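Local coordinates for nitrate reductase (PDB 5YLY), which uses flavin-adenine dinucleotide in its cytochrome b5 reductase domain and takes part in the first step of nitrate assimilation, probably the NADH-driven reduction of nitrate to nitrite, at residues G63-K68 with K139-H144; G67-I72 with M87-P92. One frame throughout, in Å; residues are numbered along the deposited sequence. Where two conformers were deposited one is given.

Interaction 1 (G63-K68 with K139-H144); sequences GLPTGK and KGPIGH
Leu64 and Lys68 mark the two points where the loop G63-K68 draws close to K139-H144: Leu64 CA lies 5.7 Å from Pro141 CA, and Lys68 CA only 4.9 Å from Gly143 CA. Between them the loop bulges away in a type II turn from Pro65 to Lys68, closed by Lys68 N bonding to Pro65 O at 3.1 Å. Gly67 sits at the third position with a phi of 106°, a value easily adopted without a side chain. No hydrogen bond crosses the contact, so packing joins the segments. The cis peptide bond before Pro141 comes near the end of strand 135-142, and the ring of Pro141 packs against the loop: CG meets Gly63 O at 3.5 Å, while the ring of Pro65 crosses at about a right angle, Pro65 CD 3.6 Å from Pro141 CG. Leu64 adds a branch here, CD1 reaching Pro141 CB at 3.9 Å. The strand belongs to the six-stranded antiparallel FAD-binding barrel of the ferredoxin reductase family, and the loop leads into its neighbour in that sheet. With CG anti to the carbonyl carbon (chi1 -57°), Lys68 runs extended over Ile142 and Gly143: CB is 3.3 Å from Ile142 O, and CE 3.4 Å from Gly143 O. Gly143 leaves room for this aliphatic stem. Beyond the pair, Gln179 of helix 174-185 bonds to both Gly67 N and Lys68 O.

Interaction 2 (G67-I72 with M87-P92); sequences GKHMLI and MRAYTP. With FAD (flavin-adenine dinucleotide), chain C.
His69 and Ala89 meet at the dimethylbenzene end of the flavin, His69 CD2 lying 3.6 Å from Ala89 CB. The flavin methyl C7M sits over one face of the imidazole, 3.6 Å above its plane and displaced toward the rim. With His69 CG between the backbone N and the carbonyl carbon (chi1 64°), the ring is brought against the methyl, and Ala89 is small enough to admit both neighbours. Further along the cofactor, Thr91 N donates to flavin N5 at 3.3 Å. Ala89 O accepts from the ribityl O2' at 2.7 Å. Tyr90 OH is hydrogen-bonded to the ribityl O4' at 2.8 Å. Arg88 reaches the diphosphate: NE makes weak bonds to O1P and O2A, and NH2 a weak one to O2A, a positive side chain suited to the negative diphosphate. Arg88 to Thr91 thus spell the Arg-x-Tyr-Thr/Ser flavin-binding motif of the ferredoxin reductase family. Second-shell contacts position these groups. The guanidinium is steadied by NH1 bonding to Met87 O at 2.8 Å, and the branched Ile72 presses CD1 obliquely on the Tyr90 ring, 3.6 Å from CD2. Antiparallel pairing of strands 69-75 and 85-90, a hairpin, lies behind them: Met70 and Tyr90 exchange two backbone bonds, as do Ile72 and Arg88, with Ile72 N to Arg88 O nearly straight (178°). Outside the pair, Phe123 and Leu104 also pack on Tyr90.

In the fold
Interactions 1 and 2 share Gly67 and Lys68, and their centres are 8 Å apart. Strand 69-75 lies between the other two partners in the barrel sheet, with 135-142 along one edge and the flavin-binding 85-90 along the other. Probable backbone hydrogen bonds tie the contacts together: Leu71 N to Lys139 O and Ile142 N to His69 O, both 2.8 Å. Leu64 bridges them as well, its CD2 packing 3.6 Å from Pro92 CD. Interaction 2 touches FAD directly, whereas interaction 1 stays one layer back; the side chain of Ile142 is about 8 Å from the cofactor and packs on His69, which does touch it.

Interaction 1 (G63-K68 with K139-H144)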
ATOM      1  N   GLY A  63     -11.963  10.832   5.058  1.00 29.03           N
ATOM      2  CA  GLY A  63     -12.304  11.295   3.715  1.00 30.09           C
ATOM      3  C   GLY A  63     -11.287  10.871   2.679  1.00 33.02           C
ATOM      4  O   GLY A  63     -10.915  11.668   1.809  1.00 32.98           O
ATOM      5  N   LEU A  64     -10.827   9.619   2.780  1.00 29.14           N
ATOM      6  CA  LEU A  64      -9.847   9.040   1.871  1.00 26.99           C
ATOM      7  C   LEU A  64     -10.542   7.939   1.076  1.00 31.40           C
ATOM      8  O   LEU A  64     -10.742   6.836   1.610  1.00 29.21           O
ATOM      9  CB  LEU A  64      -8.614   8.453   2.633  1.00 25.04           C
ATOM     10  CG  LEU A  64      -7.476   7.916   1.721  1.00 27.47           C
ATOM     11  CD1 LEU A  64      -6.867   9.051   0.845  1.00 28.25           C
ATOM     12  CD2 LEU A  64      -6.364   7.251   2.560  1.00 28.64           C
ATOM     13  N   PRO A  65     -10.892   8.184  -0.199  1.00 28.49           N
ATOM     14  CA  PRO A  65     -11.520   7.122  -1.002  1.00 27.74           C
ATOM     15  C   PRO A  65     -10.559   5.960  -1.253  1.00 30.72           C
ATOM     16  O   PRO A  65      -9.340   6.144  -1.294  1.00 29.51           O
ATOM     17  CB  PRO A  65     -11.868   7.839  -2.323  1.00 30.87           C
ATOM     18  CG  PRO A  65     -11.901   9.297  -1.989  1.00 36.69           C
ATOM     19  CD  PRO A  65     -10.766   9.428  -0.981  1.00 31.27           C
ATOM     20  N   THR A  66     -11.121   4.751  -1.401  1.00 27.09           N
ATOM     21  CA  THR A  66     -10.328   3.540  -1.639  1.00 26.00           C
ATOM     22  C   THR A  66      -9.619   3.683  -2.972  1.00 29.42           C
ATOM     23  O   THR A  66     -10.278   3.938  -3.966  1.00 31.34           O
ATOM     24  CB  THR A  66     -11.222   2.297  -1.630  1.00 27.19           C
ATOM     25  OG1 THR A  66     -11.996   2.287  -0.428  1.00 27.33           O
ATOM     26  CG2 THR A  66     -10.404   1.010  -1.764  1.00 24.50           C
ATOM     27  N   GLY A  67      -8.299   3.478  -2.968  1.00 27.44           N
ATOM     28  CA  GLY A  67      -7.466   3.638  -4.161  1.00 28.17           C
ATOM     29  C   GLY A  67      -6.626   4.907  -4.127  1.00 30.76           C
ATOM     30  O   GLY A  67      -5.681   5.057  -4.912  1.00 30.46           O
ATOM     31  N   LYS A  68      -6.936   5.809  -3.176  1.00 25.18           N
ATOM     32  CA  LYS A  68      -6.238   7.074  -3.005  1.00 26.25           C
ATOM     33  C   LYS A  68      -5.308   7.089  -1.769  1.00 29.38           C
ATOM     34  O   LYS A  68      -5.415   6.247  -0.861  1.00 28.22           O
ATOM     35  CB  LYS A  68      -7.231   8.238  -3.009  1.00 26.51           C
ATOM     36  CG  LYS A  68      -8.051   8.204  -4.325  1.00 32.75           C
ATOM     37  CD  LYS A  68      -8.679   9.516  -4.689  1.00 40.13           C
ATOM     38  CE  LYS A  68      -9.462   9.377  -5.981  1.00 42.55           C
ATOM     39  NZ  LYS A  68     -10.055  10.674  -6.372  1.00 44.93           N
ATOM     40  N   LYS A 139      -1.998  16.503   3.092  1.00 31.29           N
ATOM     41  CA  LYS A 139      -2.746  16.945   1.909  1.00 32.50           C
ATOM     42  C   LYS A 139      -3.278  15.741   1.140  1.00 34.40           C
ATOM     43  O   LYS A 139      -2.530  14.823   0.791  1.00 33.74           O
ATOM     44  CB  LYS A 139      -1.893  17.869   1.001  1.00 37.43           C
ATOM     45  CG  LYS A 139      -2.668  18.351  -0.238  1.00 41.97           C
ATOM     46  CD  LYS A 139      -1.960  19.463  -1.024  1.00 44.03           C
ATOM     47  CE  LYS A 139      -2.299  20.824  -0.474  1.00 48.44           C
ATOM     48  NZ  LYS A 139      -1.853  21.913  -1.388  1.00 59.76           N
ATOM     49  N   GLY A 140      -4.557  15.771   0.836  1.00 32.44           N
ATOM     50  CA  GLY A 140      -5.169  14.680   0.091  1.00 31.83           C
ATOM     51  C   GLY A 140      -6.652  14.882  -0.071  1.00 35.59           C
ATOM     52  O   GLY A 140      -7.173  15.867   0.431  1.00 36.38           O
ATOM     53  N   PRO A 141      -7.369  13.942  -0.713  1.00 33.08           N
ATOM     54  CA  PRO A 141      -6.852  12.698  -1.312  1.00 32.57           C
ATOM     55  C   PRO A 141      -6.090  12.911  -2.601  1.00 36.64           C
ATOM     56  O   PRO A 141      -6.338  13.874  -3.333  1.00 37.38           O
ATOM     57  CB  PRO A 141      -8.116  11.840  -1.531  1.00 34.16           C
ATOM     58  CG  PRO A 141      -9.306  12.694  -1.128  1.00 39.14           C
ATOM     59  CD  PRO A 141      -8.817  14.098  -0.932  1.00 36.06           C
ATOM     60  N   ILE A 142      -5.149  12.016  -2.859  1.00 32.95           N
ATOM     61  CA  ILE A 142      -4.332  12.029  -4.059  1.00 34.57           C
ATOM     62  C   ILE A 142      -4.566  10.736  -4.808  1.00 36.49           C
ATOM     63  O   ILE A 142      -4.520   9.654  -4.216  1.00 33.06           O
ATOM     64  CB  ILE A 142      -2.806  12.156  -3.728  1.00 37.48           C
ATOM     65  CG1 ILE A 142      -2.504  13.239  -2.638  1.00 37.43           C
ATOM     66  CG2 ILE A 142      -1.986  12.375  -5.018  1.00 39.56           C
ATOM     67  CD1 ILE A 142      -2.777  14.733  -3.011  1.00 42.42           C
ATOM     68  N   GLY A 143      -4.685  10.843  -6.130  1.00 35.21           N
ATOM     69  CA  GLY A 143      -4.783   9.629  -6.916  1.00 35.85           C
ATOM     70  C   GLY A 143      -5.862   9.666  -7.954  1.00 39.60           C
ATOM     71  O   GLY A 143      -6.828  10.407  -7.816  1.00 41.14           O
ATOM     72  N   HIS A 144      -5.689   8.841  -8.971  1.00 38.47           N
ATOM     73  CA  HIS A 144      -6.536   8.745 -10.164  1.00 42.20           C
ATOM     74  C   HIS A 144      -7.439   7.505 -10.138  1.00 43.08           C
ATOM     75  O   HIS A 144      -8.410   7.436 -10.891  1.00 44.14           O
ATOM     76  CB  HIS A 144      -5.611   8.699 -11.398  1.00 46.45           C
ATOM     77  CG  HIS A 144      -4.551   7.642 -11.274  1.00 50.45           C
ATOM     78  ND1 HIS A 144      -4.735   6.369 -11.804  1.00 52.59           N
ATOM     79  CD2 HIS A 144      -3.376   7.671 -10.599  1.00 52.63           C
ATOM     80  CE1 HIS A 144      -3.661   5.680 -11.464  1.00 51.93           C
ATOM     81  NE2 HIS A 144      -2.812   6.419 -10.734  1.00 52.44           N
TER

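Interaction 2 (G67-I72 with M87-P92)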
ATOM      1  N   GLY A  67      -8.299   3.478  -2.968  1.00 27.44           N
ATOM      2  CA  GLY A  67      -7.466   3.638  -4.161  1.00 28.17           C
ATOM      3  C   GLY A  67      -6.626   4.907  -4.127  1.00 30.76           C
ATOM      4  O   GLY A  67      -5.681   5.057  -4.912  1.00 30.46           O
ATOM      5  N   LYS A  68      -6.936   5.809  -3.176  1.00 25.18           N
ATOM      6  CA  LYS A  68      -6.238   7.074  -3.005  1.00 26.25           C
ATOM      7  C   LYS A  68      -5.308   7.089  -1.769  1.00 29.38           C
ATOM      8  O   LYS A  68      -5.415   6.247  -0.861  1.00 28.22           O
ATOM      9  CB  LYS A  68      -7.231   8.238  -3.009  1.00 26.51           C
ATOM     10  CG  LYS A  68      -8.051   8.204  -4.325  1.00 32.75           C
ATOM     11  CD  LYS A  68      -8.679   9.516  -4.689  1.00 40.13           C
ATOM     12  CE  LYS A  68      -9.462   9.377  -5.981  1.00 42.55           C
ATOM     13  NZ  LYS A  68     -10.055  10.674  -6.372  1.00 44.93           N
ATOM     14  N   HIS A  69      -4.373   8.052  -1.758  1.00 27.51           N
ATOM     15  CA  HIS A  69      -3.393   8.187  -0.658  1.00 26.42           C
ATOM     16  C   HIS A  69      -3.294   9.669  -0.233  1.00 30.08           C
ATOM     17  O   HIS A  69      -4.064  10.507  -0.711  1.00 29.62           O
ATOM     18  CB  HIS A  69      -2.019   7.641  -1.133  1.00 26.92           C
ATOM     19  CG  HIS A  69      -1.395   8.407  -2.272  1.00 30.63           C
ATOM     20  ND1 HIS A  69      -1.596   8.036  -3.593  1.00 31.85           N
ATOM     21  CD2 HIS A  69      -0.529   9.453  -2.239  1.00 32.49           C
ATOM     22  CE1 HIS A  69      -0.885   8.889  -4.322  1.00 33.37           C
ATOM     23  NE2 HIS A  69      -0.216   9.751  -3.548  1.00 33.71           N
ATOM     24  N   MET A  70      -2.334   9.987   0.644  1.00 28.16           N
ATOM     25  CA  MET A  70      -2.144  11.350   1.150  0.50 28.48           C
ATOM     26  C   MET A  70      -0.687  11.760   1.052  1.00 31.81           C
ATOM     27  O   MET A  70       0.190  10.897   1.006  1.00 30.19           O
ATOM     28  CB  MET A  70      -2.574  11.434   2.634  0.50 30.03           C
ATOM     29  CG  MET A  70      -1.798  10.503   3.538  0.50 32.21           C
ATOM     30  SD  MET A  70      -2.290  10.344   5.296  0.50 35.48           S
ATOM     31  CE  MET A  70      -4.016  10.526   5.172  0.50 31.97           C
ATOM     32  N   LEU A  71      -0.429  13.061   1.072  1.00 28.88           N
ATOM     33  CA  LEU A  71       0.940  13.546   1.098  1.00 28.53           C
ATOM     34  C   LEU A  71       1.149  14.065   2.501  1.00 31.16           C
ATOM     35  O   LEU A  71       0.327  14.823   3.032  1.00 30.82           O
ATOM     36  CB  LEU A  71       1.156  14.673   0.054  1.00 30.37           C
ATOM     37  CG  LEU A  71       0.869  14.269  -1.377  1.00 35.38           C
ATOM     38  CD1 LEU A  71       1.035  15.482  -2.313  1.00 35.78           C
ATOM     39  CD2 LEU A  71       1.766  13.124  -1.817  1.00 39.35           C
ATOM     40  N   ILE A  72       2.211  13.621   3.131  1.00 25.96           N
ATOM     41  CA  ILE A  72       2.491  14.053   4.492  1.00 27.37           C
ATOM     42  C   ILE A  72       3.777  14.847   4.467  1.00 30.88           C
ATOM     43  O   ILE A  72       4.736  14.424   3.819  1.00 30.32           O
ATOM     44  CB  ILE A  72       2.595  12.835   5.430  1.00 29.89           C
ATOM     45  CG1 ILE A  72       1.232  12.073   5.451  1.00 31.63           C
ATOM     46  CG2 ILE A  72       3.032  13.262   6.841  1.00 30.39           C
ATOM     47  CD1 ILE A  72       1.229  10.798   6.040  1.00 41.31           C
ATOM     48  N   MET A  87       8.381  16.147   2.133  1.00 35.47           N
ATOM     49  CA  MET A  87       7.064  15.569   1.860  0.50 34.14           C
ATOM     50  C   MET A  87       7.205  14.192   1.210  1.00 36.10           C
ATOM     51  O   MET A  87       8.071  14.032   0.334  1.00 35.88           O
ATOM     52  CB  MET A  87       6.340  16.571   0.923  0.50 37.79           C
ATOM     53  CG  MET A  87       5.000  16.127   0.325  0.50 40.34           C
ATOM     54  SD  MET A  87       4.717  17.112  -1.199  0.50 47.01           S
ATOM     55  CE  MET A  87       5.573  16.120  -2.391  0.50 43.68           C
ATOM     56  N   ARG A  88       6.329  13.221   1.596  1.00 31.00           N
ATOM     57  CA  ARG A  88       6.285  11.885   1.003  1.00 30.62           C
ATOM     58  C   ARG A  88       4.839  11.413   0.972  1.00 31.80           C
ATOM     59  O   ARG A  88       4.039  11.845   1.815  1.00 29.70           O
ATOM     60  CB  ARG A  88       7.148  10.859   1.772  1.00 31.58           C
ATOM     61  CG  ARG A  88       8.648  11.153   1.820  1.00 31.91           C
ATOM     62  CD  ARG A  88       9.359  11.011   0.482  1.00 37.71           C
ATOM     63  NE  ARG A  88      10.807  11.190   0.628  1.00 39.54           N
ATOM     64  CZ  ARG A  88      11.478  12.331   0.450  1.00 49.18           C
ATOM     65  NH1 ARG A  88      10.837  13.447   0.117  1.00 42.61           N
ATOM     66  NH2 ARG A  88      12.790  12.367   0.619  1.00 39.82           N
ATOM     67  N   ALA A  89       4.526  10.506   0.037  1.00 29.52           N
ATOM     68  CA  ALA A  89       3.214   9.878  -0.082  1.00 29.12           C
ATOM     69  C   ALA A  89       3.078   8.718   0.914  1.00 30.12           C
ATOM     70  O   ALA A  89       4.031   7.981   1.109  1.00 29.00           O
ATOM     71  CB  ALA A  89       3.026   9.337  -1.486  1.00 31.02           C
ATOM     72  N   TYR A  90       1.892   8.548   1.520  1.00 25.64           N
ATOM     73  CA  TYR A  90       1.597   7.416   2.424  1.00 22.91           C
ATOM     74  C   TYR A  90       0.164   6.986   2.236  1.00 26.61           C
ATOM     75  O   TYR A  90      -0.736   7.825   2.055  1.00 27.58           O
ATOM     76  CB  TYR A  90       1.842   7.729   3.921  1.00 23.98           C
ATOM     77  CG  TYR A  90       3.300   7.971   4.198  1.00 24.69           C
ATOM     78  CD1 TYR A  90       4.187   6.901   4.374  1.00 25.12           C
ATOM     79  CD2 TYR A  90       3.832   9.260   4.156  1.00 26.97           C
ATOM     80  CE1 TYR A  90       5.558   7.115   4.505  1.00 25.90           C
ATOM     81  CE2 TYR A  90       5.199   9.484   4.349  1.00 27.39           C
ATOM     82  CZ  TYR A  90       6.061   8.409   4.461  1.00 27.03           C
ATOM     83  OH  TYR A  90       7.412   8.661   4.538  1.00 30.59           O
ATOM     84  N   THR A  91      -0.046   5.683   2.291  1.00 23.33           N
ATOM     85  CA  THR A  91      -1.392   5.126   2.325  1.00 21.71           C
ATOM     86  C   THR A  91      -1.544   4.610   3.742  1.00 24.31           C
ATOM     87  O   THR A  91      -0.890   3.628   4.131  1.00 22.17           O
ATOM     88  CB  THR A  91      -1.656   4.036   1.302  1.00 26.56           C
ATOM     89  OG1 THR A  91      -1.458   4.557  -0.005  1.00 26.07           O
ATOM     90  CG2 THR A  91      -3.110   3.496   1.407  1.00 24.46           C
ATOM     91  N   PRO A  92      -2.415   5.234   4.547  1.00 22.61           N
ATOM     92  CA  PRO A  92      -2.587   4.740   5.935  1.00 21.65           C
ATOM     93  C   PRO A  92      -3.133   3.322   5.959  1.00 24.50           C
ATOM     94  O   PRO A  92      -3.737   2.862   4.980  1.00 23.45           O
ATOM     95  CB  PRO A  92      -3.677   5.665   6.511  1.00 23.03           C
ATOM     96  CG  PRO A  92      -3.668   6.851   5.642  1.00 29.19           C
ATOM     97  CD  PRO A  92      -3.259   6.412   4.270  1.00 25.53           C
TER
HETATM   98  PA  FAD C1001      14.347   8.861   0.852  1.00 42.98           P
HETATM   99  O1A FAD C1001      15.200   9.901   1.476  1.00 44.96           O
HETATM  100  O2A FAD C1001      13.325   9.389  -0.128  1.00 41.68           O
HETATM  101  O5B FAD C1001      15.323   7.754   0.175  1.00 47.99           O
HETATM  102  C5B FAD C1001      15.022   7.232  -1.137  1.00 53.98           C
HETATM  103  C4B FAD C1001      15.133   5.727  -1.141  1.00 55.97           C
HETATM  104  O4B FAD C1001      16.438   5.306  -0.683  1.00 57.23           O
HETATM  105  C3B FAD C1001      14.167   4.984  -0.231  1.00 56.86           C
HETATM  106  O3B FAD C1001      12.855   4.911  -0.786  1.00 58.97           O
HETATM  107  C2B FAD C1001      14.844   3.617  -0.103  1.00 55.99           C
HETATM  108  O2B FAD C1001      14.491   2.737  -1.163  1.00 58.68           O
HETATM  109  C1B FAD C1001      16.341   3.982  -0.174  1.00 54.67           C
HETATM  110  N9A FAD C1001      17.045   3.910   1.108  1.00 49.00           N
HETATM  111  C8A FAD C1001      17.511   4.965   1.850  1.00 49.33           C
HETATM  112  N7A FAD C1001      18.077   4.615   2.981  1.00 48.51           N
HETATM  113  C5A FAD C1001      17.967   3.233   2.990  1.00 46.81           C
HETATM  114  C6A FAD C1001      18.321   2.256   3.946  1.00 49.30           C
HETATM  115  N6A FAD C1001      18.705   2.543   5.192  1.00 50.88           N
HETATM  116  N1A FAD C1001      18.108   0.958   3.628  1.00 51.08           N
HETATM  117  C2A FAD C1001      17.533   0.668   2.454  1.00 51.03           C
HETATM  118  N3A FAD C1001      17.109   1.505   1.501  1.00 49.89           N
HETATM  119  C4A FAD C1001      17.354   2.781   1.832  1.00 47.45           C
HETATM  120  N1  FAD C1001       6.174   4.028   2.809  1.00 26.63           N
HETATM  121  C2  FAD C1001       5.893   3.475   4.030  1.00 25.22           C
HETATM  122  O2  FAD C1001       6.808   3.201   4.821  1.00 26.42           O
HETATM  123  N3  FAD C1001       4.557   3.219   4.384  1.00 24.66           N
HETATM  124  C4  FAD C1001       3.442   3.473   3.588  1.00 23.99           C
HETATM  125  O4  FAD C1001       2.318   3.299   4.017  1.00 24.99           O
HETATM  126  C4X FAD C1001       3.757   4.034   2.276  1.00 25.88           C
HETATM  127  N5  FAD C1001       2.768   4.267   1.446  1.00 26.54           N
HETATM  128  C5X FAD C1001       3.078   4.766   0.179  1.00 27.03           C
HETATM  129  C6  FAD C1001       2.033   4.989  -0.729  1.00 28.38           C
HETATM  130  C7  FAD C1001       2.288   5.489  -2.005  1.00 29.66           C
HETATM  131  C7M FAD C1001       1.132   5.682  -2.956  1.00 30.08           C
HETATM  132  C8  FAD C1001       3.625   5.775  -2.396  1.00 30.89           C
HETATM  133  C8M FAD C1001       3.935   6.366  -3.758  1.00 29.57           C
HETATM  134  C9  FAD C1001       4.666   5.532  -1.501  1.00 31.90           C
HETATM  135  C9A FAD C1001       4.404   5.037  -0.216  1.00 27.63           C
HETATM  136  N10 FAD C1001       5.446   4.809   0.737  1.00 26.48           N
HETATM  137  C10 FAD C1001       5.164   4.286   1.983  1.00 26.78           C
HETATM  138  C1' FAD C1001       6.831   5.248   0.492  1.00 25.66           C
HETATM  139  C2' FAD C1001       7.096   6.674   0.977  1.00 30.57           C
HETATM  140  O2' FAD C1001       6.471   7.626   0.113  1.00 28.23           O
HETATM  141  C3' FAD C1001       8.587   7.001   1.071  1.00 31.32           C
HETATM  142  O3' FAD C1001       9.199   6.837  -0.203  1.00 34.11           O
HETATM  143  C4' FAD C1001       9.337   6.215   2.150  1.00 31.84           C
HETATM  144  O4' FAD C1001       8.801   6.557   3.428  1.00 30.03           O
HETATM  145  C5' FAD C1001      10.833   6.467   2.155  1.00 32.87           C
HETATM  146  O5' FAD C1001      11.064   7.892   2.129  1.00 32.16           O
HETATM  147  P   FAD C1001      12.329   8.551   2.873  1.00 34.96           P
HETATM  148  O1P FAD C1001      12.213  10.026   2.811  1.00 33.81           O
HETATM  149  O2P FAD C1001      12.523   7.931   4.235  1.00 33.65           O
HETATM  150  O3P FAD C1001      13.524   8.048   1.955  1.00 36.82           O
HETATM  151  O   HOH W   1      -3.358   4.235  -1.876  1.00 27.65           O